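Local coordinates for CBS domain containing membrane protein (Sphaerobacter thermophilus, PDB 4ESY), which is of unestablished function, but through its paired CBS domains, the part described here, probably senses adenine nucleotides or related ligands as a regulatory module, at residues 26-31 with 51-56; 129-134 with 151-156. All coordinates share one frame; numbering follows the deposited sequence.

Contact 1: residues 26-31 with 51-56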
ATOM      1  N   SER A  26      -6.410 -12.902   4.606  1.00 48.38           N
ATOM      2  CA  SER A  26      -7.626 -12.296   4.103  1.00 51.86           C
ATOM      3  C   SER A  26      -8.250 -13.218   3.063  1.00 46.97           C
ATOM      4  O   SER A  26      -7.536 -13.985   2.398  1.00 43.43           O
ATOM      5  CB  SER A  26      -7.375 -10.881   3.531  1.00 57.53           C
ATOM      6  OG  SER A  26      -5.991 -10.585   3.399  1.00 60.96           O
ATOM      7  N   PRO A  27      -9.591 -13.146   2.932  1.00 43.72           N
ATOM      8  CA  PRO A  27     -10.380 -13.864   1.929  1.00 40.79           C
ATOM      9  C   PRO A  27     -10.070 -13.327   0.530  1.00 36.68           C
ATOM     10  O   PRO A  27      -9.857 -12.134   0.363  1.00 33.90           O
ATOM     11  CB  PRO A  27     -11.826 -13.532   2.318  1.00 42.33           C
ATOM     12  CG  PRO A  27     -11.735 -12.294   3.112  1.00 43.81           C
ATOM     13  CD  PRO A  27     -10.443 -12.370   3.846  1.00 43.67           C
ATOM     14  N   VAL A  28     -10.015 -14.188  -0.474  1.00 34.54           N
ATOM     15  CA  VAL A  28      -9.598 -13.679  -1.760  1.00 30.23           C
ATOM     16  C   VAL A  28     -10.833 -13.114  -2.475  1.00 28.44           C
ATOM     17  O   VAL A  28     -11.915 -13.698  -2.441  1.00 29.81           O
ATOM     18  CB  VAL A  28      -8.845 -14.728  -2.590  1.00 33.83           C
ATOM     19  CG1 VAL A  28      -9.788 -15.780  -3.136  1.00 31.68           C
ATOM     20  CG2 VAL A  28      -8.058 -14.048  -3.720  1.00 35.67           C
ATOM     21  N   VAL A  29     -10.678 -11.947  -3.066  1.00 23.74           N
ATOM     22  CA  VAL A  29     -11.738 -11.353  -3.844  1.00 26.00           C
ATOM     23  C   VAL A  29     -11.240 -11.236  -5.281  1.00 25.28           C
ATOM     24  O   VAL A  29     -10.226 -10.605  -5.525  1.00 29.68           O
ATOM     25  CB  VAL A  29     -12.067  -9.951  -3.343  1.00 27.86           C
ATOM     26  CG1 VAL A  29     -13.051  -9.320  -4.272  1.00 24.03           C
ATOM     27  CG2 VAL A  29     -12.644 -10.000  -1.898  1.00 33.83           C
ATOM     28  N   THR A  30     -11.926 -11.850  -6.223  1.00 22.92           N
ATOM     29  CA  THR A  30     -11.497 -11.748  -7.611  1.00 24.66           C
ATOM     30  C   THR A  30     -12.518 -10.955  -8.449  1.00 26.98           C
ATOM     31  O   THR A  30     -13.638 -10.706  -7.992  1.00 26.17           O
ATOM     32  CB  THR A  30     -11.332 -13.125  -8.272  1.00 24.28           C
ATOM     33  OG1 THR A  30     -12.624 -13.712  -8.460  1.00 24.54           O
ATOM     34  CG2 THR A  30     -10.457 -14.052  -7.451  1.00 22.71           C
ATOM     35  N   VAL A  31     -12.113 -10.555  -9.657  1.00 20.14           N
ATOM     36  CA  VAL A  31     -13.019  -9.981 -10.625  1.00 20.15           C
ATOM     37  C   VAL A  31     -12.911 -10.767 -11.936  1.00 21.64           C
ATOM     38  O   VAL A  31     -11.884 -11.441 -12.179  1.00 20.13           O
ATOM     39  CB  VAL A  31     -12.707  -8.459 -10.909  1.00 24.56           C
ATOM     40  CG1 VAL A  31     -12.838  -7.621  -9.635  1.00 23.21           C
ATOM     41  CG2 VAL A  31     -11.335  -8.285 -11.550  1.00 23.03           C
ATOM     42  N   CYS A  51      -6.017  -4.039  -5.209  1.00 23.61           N
ATOM     43  CA  CYS A  51      -5.691  -4.909  -6.337  1.00 24.34           C
ATOM     44  C   CYS A  51      -6.513  -6.193  -6.240  1.00 25.19           C
ATOM     45  O   CYS A  51      -7.007  -6.525  -5.165  1.00 24.71           O
ATOM     46  CB  CYS A  51      -4.195  -5.228  -6.401  1.00 27.85           C
ATOM     47  SG  CYS A  51      -3.421  -5.904  -4.914  1.00 48.18           S
ATOM     48  N   ALA A  52      -6.669  -6.897  -7.354  1.00 21.93           N
ATOM     49  CA  ALA A  52      -7.428  -8.146  -7.350  1.00 21.89           C
ATOM     50  C   ALA A  52      -6.980  -9.039  -8.502  1.00 22.05           C
ATOM     51  O   ALA A  52      -6.594  -8.549  -9.558  1.00 20.79           O
ATOM     52  CB  ALA A  52      -8.923  -7.855  -7.500  1.00 21.35           C
ATOM     53  N   PRO A  53      -7.052 -10.355  -8.294  1.00 21.46           N
ATOM     54  CA  PRO A  53      -6.815 -11.281  -9.409  1.00 18.45           C
ATOM     55  C   PRO A  53      -7.967 -11.124 -10.384  1.00 19.74           C
ATOM     56  O   PRO A  53      -9.101 -10.901  -9.943  1.00 19.28           O
ATOM     57  CB  PRO A  53      -6.913 -12.670  -8.758  1.00 18.84           C
ATOM     58  CG  PRO A  53      -6.722 -12.434  -7.246  1.00 21.29           C
ATOM     59  CD  PRO A  53      -7.262 -11.030  -6.989  1.00 18.85           C
ATOM     60  N   VAL A  54      -7.672 -11.214 -11.680  1.00 17.30           N
ATOM     61  CA  VAL A  54      -8.672 -11.259 -12.715  1.00 17.31           C
ATOM     62  C   VAL A  54      -8.794 -12.732 -13.199  1.00 18.87           C
ATOM     63  O   VAL A  54      -7.779 -13.383 -13.476  1.00 21.28           O
ATOM     64  CB  VAL A  54      -8.220 -10.376 -13.891  1.00 18.61           C
ATOM     65  CG1 VAL A  54      -9.303 -10.372 -14.979  1.00 19.78           C
ATOM     66  CG2 VAL A  54      -7.939  -8.969 -13.351  1.00 15.60           C
ATOM     67  N   VAL A  55     -10.006 -13.275 -13.240  1.00 17.02           N
ATOM     68  CA  VAL A  55     -10.165 -14.666 -13.664  1.00 23.57           C
ATOM     69  C   VAL A  55     -11.052 -14.738 -14.906  1.00 24.62           C
ATOM     70  O   VAL A  55     -11.800 -13.788 -15.188  1.00 21.09           O
ATOM     71  CB  VAL A  55     -10.727 -15.536 -12.519  1.00 22.94           C
ATOM     72  CG1 VAL A  55      -9.789 -15.493 -11.301  1.00 18.03           C
ATOM     73  CG2 VAL A  55     -12.136 -15.055 -12.090  1.00 22.03           C
ATOM     74  N   ASP A  56     -10.933 -15.829 -15.664  1.00 20.57           N
ATOM     75  CA  ASP A  56     -11.892 -16.112 -16.712  1.00 22.21           C
ATOM     76  C   ASP A  56     -13.227 -16.655 -16.148  1.00 25.26           C
ATOM     77  O   ASP A  56     -13.410 -16.775 -14.906  1.00 20.60           O
ATOM     78  CB  ASP A  56     -11.295 -17.015 -17.814  1.00 23.24           C
ATOM     79  CG  ASP A  56     -11.032 -18.471 -17.345  1.00 27.06           C
ATOM     80  OD1 ASP A  56     -11.471 -18.888 -16.245  1.00 25.23           O
ATOM     81  OD2 ASP A  56     -10.409 -19.223 -18.129  1.00 27.55           O
TER
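Thr-30 stands across the ring of Pro-53 at about a right angle, its methyl CG2 lying 4.0 Å from Pro-53 CB and nearly as close to CG. With chi1 at 70° the hydroxyl sits between the backbone N and the carbonyl carbon, which sends CG2 to the proline and turns OG1 to Val-55, where it meets CG2 at 3.9 Å. Val-28 meets the same ring at a slant, CG2 to Pro-53 CG. Val-31 leans obliquely against Val-54, their CG2 methyls 3.9 Å apart, while Ala-52 CB makes a looser contact with Val-31 CG1 and comes closer to Val-29 O.

Backbone hydrogen bonds set the register that brings these side chains together. Val-31 N donates to Pro-53 O at 3.0 Å and Val-31 O accepts from Val-55 N at 2.8 Å, with N-H...O angles of 167° and 161°; one residue thus bonds on either side of Val-54, the pattern of a parallel bridge. Proline has no N-H to offer, and Val-29 O instead comes against Pro-53 CD at 3.3 Å. An alanine in place of Val-55 would probably open a gap beside Thr-30 and uncover the carbonyl of Val-31, which CG2 of the valine covers at 3.6 Å.

In the fold, 31-32 is the outermost strand, within this chain, of the first CBS domain's sheet, parallel to 51-55, while 61-66 runs antiparallel along the far side of 51-55. Pro-53 and Val-55 also touch Pro-147, on strand 146-152 of the second CBS domain.

Contact 2: residues 129-134 with 151-156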
ATOM      1  N   ASP A 129      12.388 -13.717  -2.320  1.00 35.78           N
ATOM      2  CA  ASP A 129      13.471 -13.768  -3.284  1.00 39.14           C
ATOM      3  C   ASP A 129      12.970 -13.460  -4.687  1.00 39.05           C
ATOM      4  O   ASP A 129      13.634 -12.751  -5.430  1.00 41.16           O
ATOM      5  CB  ASP A 129      14.149 -15.136  -3.254  1.00 43.54           C
ATOM      6  CG  ASP A 129      14.901 -15.385  -1.965  1.00 46.64           C
ATOM      7  OD1 ASP A 129      15.190 -14.397  -1.229  1.00 46.36           O
ATOM      8  OD2 ASP A 129      15.200 -16.575  -1.686  1.00 48.64           O
ATOM      9  N   GLN A 130      11.802 -14.020  -5.019  0.51 36.58           N
ATOM     10  CA  GLN A 130      11.080 -13.755  -6.270  0.51 38.89           C
ATOM     11  C   GLN A 130      10.839 -12.250  -6.400  0.51 41.42           C
ATOM     12  O   GLN A 130      11.139 -11.638  -7.427  0.51 44.52           O
ATOM     13  CB  GLN A 130       9.715 -14.487  -6.282  0.51 36.57           C
ATOM     14  CG  GLN A 130       9.695 -15.960  -6.764  0.51 37.27           C
ATOM     15  CD  GLN A 130       8.327 -16.645  -6.558  0.51 37.69           C
ATOM     16  OE1 GLN A 130       7.612 -16.349  -5.599  0.51 38.30           O
ATOM     17  NE2 GLN A 130       7.975 -17.567  -7.447  0.51 37.85           N
HETATM   18  N   MSE A 131      10.307 -11.671  -5.327  1.00 40.74           N
HETATM   19  CA  MSE A 131       9.910 -10.262  -5.272  1.00 46.84           C
HETATM   20  C   MSE A 131      11.103  -9.357  -5.614  1.00 56.22           C
HETATM   21  O   MSE A 131      11.036  -8.516  -6.517  1.00 60.42           O
HETATM   22  CB  MSE A 131       9.340  -9.967  -3.873  1.00 44.88           C
HETATM   23  CG  MSE A 131       8.552  -8.675  -3.676  1.00 46.56           C
HETATM   24 SE   MSE A 131       6.685  -8.668  -4.239  0.82 46.92          SE
HETATM   25  CE  MSE A 131       5.864  -9.960  -3.029  1.00 39.47           C
ATOM     26  N   ARG A 132      12.214  -9.586  -4.926  1.00 60.94           N
ATOM     27  CA  ARG A 132      13.440  -8.813  -5.120  1.00 68.77           C
ATOM     28  C   ARG A 132      14.132  -9.094  -6.471  1.00 69.50           C
ATOM     29  O   ARG A 132      14.592  -8.172  -7.140  1.00 72.67           O
ATOM     30  CB  ARG A 132      14.378  -9.046  -3.917  1.00 74.85           C
ATOM     31  CG  ARG A 132      15.871  -9.075  -4.211  1.00 85.08           C
ATOM     32  CD  ARG A 132      16.685  -9.445  -2.959  1.00 90.40           C
ATOM     33  NE  ARG A 132      16.228 -10.676  -2.299  1.00 91.10           N
ATOM     34  CZ  ARG A 132      15.611 -10.724  -1.114  1.00 91.26           C
ATOM     35  NH1 ARG A 132      15.365  -9.607  -0.440  1.00 93.33           N
ATOM     36  NH2 ARG A 132      15.239 -11.892  -0.596  1.00 88.59           N
ATOM     37  N   ARG A 133      14.173 -10.363  -6.874  1.00 67.66           N
ATOM     38  CA  ARG A 133      14.803 -10.798  -8.122  1.00 71.23           C
ATOM     39  C   ARG A 133      14.192 -10.173  -9.374  1.00 71.66           C
ATOM     40  O   ARG A 133      14.917  -9.756 -10.271  1.00 77.32           O
ATOM     41  CB  ARG A 133      14.746 -12.324  -8.238  1.00 73.61           C
ATOM     42  CG  ARG A 133      15.876 -12.932  -9.030  1.00 82.52           C
ATOM     43  CD  ARG A 133      15.459 -13.269 -10.449  1.00 89.32           C
ATOM     44  NE  ARG A 133      14.601 -14.450 -10.492  1.00 90.01           N
ATOM     45  CZ  ARG A 133      14.414 -15.211 -11.573  1.00 94.65           C
ATOM     46  NH1 ARG A 133      15.033 -14.927 -12.720  1.00100.32           N
ATOM     47  NH2 ARG A 133      13.605 -16.266 -11.502  1.00 92.44           N
ATOM     48  N   HIS A 134      12.865 -10.123  -9.444  1.00 65.97           N
ATOM     49  CA  HIS A 134      12.189  -9.501 -10.576  1.00 65.71           C
ATOM     50  C   HIS A 134      11.821  -8.053 -10.300  1.00 65.73           C
ATOM     51  O   HIS A 134      11.153  -7.422 -11.114  1.00 66.25           O
ATOM     52  CB  HIS A 134      10.912 -10.244 -10.920  1.00 62.32           C
ATOM     53  CG  HIS A 134      11.118 -11.682 -11.271  1.00 62.65           C
ATOM     54  ND1 HIS A 134      11.204 -12.126 -12.574  1.00 67.25           N
ATOM     55  CD2 HIS A 134      11.224 -12.784 -10.491  1.00 58.52           C
ATOM     56  CE1 HIS A 134      11.362 -13.438 -12.579  1.00 66.11           C
ATOM     57  NE2 HIS A 134      11.380 -13.861 -11.327  1.00 60.41           N
ATOM     58  N   VAL A 151       0.204 -11.662  -2.752  1.00 19.25           N
ATOM     59  CA  VAL A 151       1.181 -11.246  -1.770  1.00 21.47           C
ATOM     60  C   VAL A 151       1.872  -9.959  -2.249  1.00 22.91           C
ATOM     61  O   VAL A 151       2.352  -9.895  -3.378  1.00 20.71           O
ATOM     62  CB  VAL A 151       2.229 -12.319  -1.578  1.00 24.35           C
ATOM     63  CG1 VAL A 151       3.371 -11.787  -0.688  1.00 26.27           C
ATOM     64  CG2 VAL A 151       1.572 -13.576  -0.963  1.00 23.51           C
ATOM     65  N   THR A 152       1.906  -8.939  -1.394  1.00 23.90           N
ATOM     66  CA  THR A 152       2.511  -7.652  -1.767  1.00 25.47           C
ATOM     67  C   THR A 152       3.831  -7.432  -1.019  1.00 24.44           C
ATOM     68  O   THR A 152       4.107  -8.078  -0.004  1.00 20.24           O
ATOM     69  CB  THR A 152       1.563  -6.470  -1.481  1.00 26.90           C
ATOM     70  OG1 THR A 152       1.294  -6.413  -0.074  1.00 27.26           O
ATOM     71  CG2 THR A 152       0.220  -6.667  -2.220  1.00 25.21           C
ATOM     72  N   ARG A 153       4.620  -6.488  -1.513  1.00 26.01           N
ATOM     73  CA  ARG A 153       5.855  -6.116  -0.859  1.00 27.82           C
ATOM     74  C   ARG A 153       5.508  -5.594   0.549  1.00 24.84           C
ATOM     75  O   ARG A 153       6.201  -5.888   1.494  1.00 25.81           O
ATOM     76  CB  ARG A 153       6.584  -5.100  -1.741  1.00 34.95           C
ATOM     77  CG  ARG A 153       7.905  -4.612  -1.240  1.00 40.65           C
ATOM     78  CD  ARG A 153       8.597  -3.735  -2.276  1.00 46.55           C
ATOM     79  NE  ARG A 153       9.042  -4.490  -3.455  1.00 49.67           N
ATOM     80  CZ  ARG A 153      10.310  -4.843  -3.701  1.00 51.14           C
ATOM     81  NH1 ARG A 153      11.283  -4.506  -2.852  1.00 52.31           N
ATOM     82  NH2 ARG A 153      10.616  -5.518  -4.807  1.00 51.00           N
ATOM     83  N   ARG A 154       4.393  -4.888   0.701  1.00 23.53           N
ATOM     84  CA  ARG A 154       3.980  -4.409   2.015  1.00 27.99           C
ATOM     85  C   ARG A 154       3.712  -5.560   2.996  1.00 25.59           C
ATOM     86  O   ARG A 154       4.126  -5.491   4.151  1.00 22.54           O
ATOM     87  CB  ARG A 154       2.720  -3.522   1.928  1.00 35.04           C
ATOM     88  CG  ARG A 154       2.107  -3.311   3.317  1.00 40.28           C
ATOM     89  CD  ARG A 154       0.846  -2.466   3.350  1.00 45.85           C
ATOM     90  NE  ARG A 154       0.424  -2.242   4.735  1.00 48.28           N
ATOM     91  CZ  ARG A 154      -0.690  -1.606   5.093  1.00 53.20           C
ATOM     92  NH1 ARG A 154      -1.526  -1.128   4.164  1.00 53.03           N
ATOM     93  NH2 ARG A 154      -0.975  -1.452   6.388  1.00 55.97           N
ATOM     94  N   ASP A 155       2.995  -6.591   2.545  1.00 24.19           N
ATOM     95  CA  ASP A 155       2.813  -7.803   3.346  1.00 23.57           C
ATOM     96  C   ASP A 155       4.157  -8.360   3.850  1.00 22.35           C
ATOM     97  O   ASP A 155       4.285  -8.715   5.018  1.00 21.11           O
ATOM     98  CB  ASP A 155       2.140  -8.935   2.551  1.00 25.34           C
ATOM     99  CG  ASP A 155       0.707  -8.603   2.113  1.00 31.09           C
ATOM    100  OD1 ASP A 155      -0.000  -7.814   2.812  1.00 31.17           O
ATOM    101  OD2 ASP A 155       0.290  -9.153   1.057  1.00 31.55           O
ATOM    102  N   LEU A 156       5.137  -8.480   2.964  1.00 21.38           N
ATOM    103  CA  LEU A 156       6.380  -9.137   3.343  1.00 21.63           C
ATOM    104  C   LEU A 156       7.216  -8.247   4.277  1.00 22.07           C
ATOM    105  O   LEU A 156       7.942  -8.751   5.124  1.00 20.47           O
ATOM    106  CB  LEU A 156       7.202  -9.503   2.115  1.00 23.31           C
ATOM    107  CG  LEU A 156       6.615 -10.547   1.149  1.00 25.78           C
ATOM    108  CD1 LEU A 156       7.590 -10.781   0.061  1.00 25.84           C
ATOM    109  CD2 LEU A 156       6.280 -11.878   1.826  1.00 25.63           C
TER
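Apolar contact is concentrated at the methyl end of Met-131, a selenomethionine, which meets Leu-156 tip to tip: CE lies 3.6 Å from Leu-156 CD1. The same methyl touches Val-151 CG1 at 3.9 Å and rests against the backbone, 3.5 Å from Val-151 O. CG of Met-131 stands anti to the backbone N (chi1 -165°), carrying the chain out from helix 124-133, and bends at chi2 and chi3 then fold SE and CE into the junction between strand 146-152 and helix 153-156. Ile-127, one turn earlier on the same helix, packs on both Val-151 and Leu-156, and Ile-139 also touches Met-131.

A cationic group packs against the stem of the same side chain. The extended chain of Arg-153 turns at chi3, and Met-131 CG lies over one face of its guanidinium, 3.9 Å from NH2. Although NH2 is also 3.5 Å from Met-131 O, the angle is too poor for a hydrogen bond; its bond is instead to Ile-136 O, just beyond the helix.

No hydrogen bond crosses between the segments. Within them, Thr-152 and Asp-155 form a capping box at the start of helix 153-156: Asp-155 N donates to Thr-152 OG1 at 3.1 Å, and Thr-152 N donates to Asp-155 OD2 at 2.9 Å, from above the carboxylate plane. On helix 124-133, Arg-132, though poorly ordered, is modelled with NH2 bridging to Asp-129 OD1 at 2.6 Å; Asp-129 OD2 forms a salt bridge with Arg-16.

Cohesion between the segments therefore comes from apolar packing and from the guanidinium laid against Met-131. The reciprocal capping bonds meanwhile fix the strand-to-helix turn that receives the methyl.

Overall arrangement
Contacts 1 and 2 lie in successive CBS domains of one chain, in series along the sequence, with centres 18 Å apart and nearest atoms about 5 Å apart without touching. They join different elements: contact 1 ties a loop and the start of strand 31-32 to strand 51-55 through two backbone bonds and apolar packing, whereas contact 2 packs a helix on a strand-to-helix junction through side chains. Strand 146-152 connects their surroundings, since its Pro-147 and Ile-150 meet Pro-53 of contact 1 and its end supplies Val-151 to contact 2. This is consistent with the paired sheets of a CBS tandem, whose inter-domain clefts in relatives bind adenosyl ligands; these contacts do not establish such binding here.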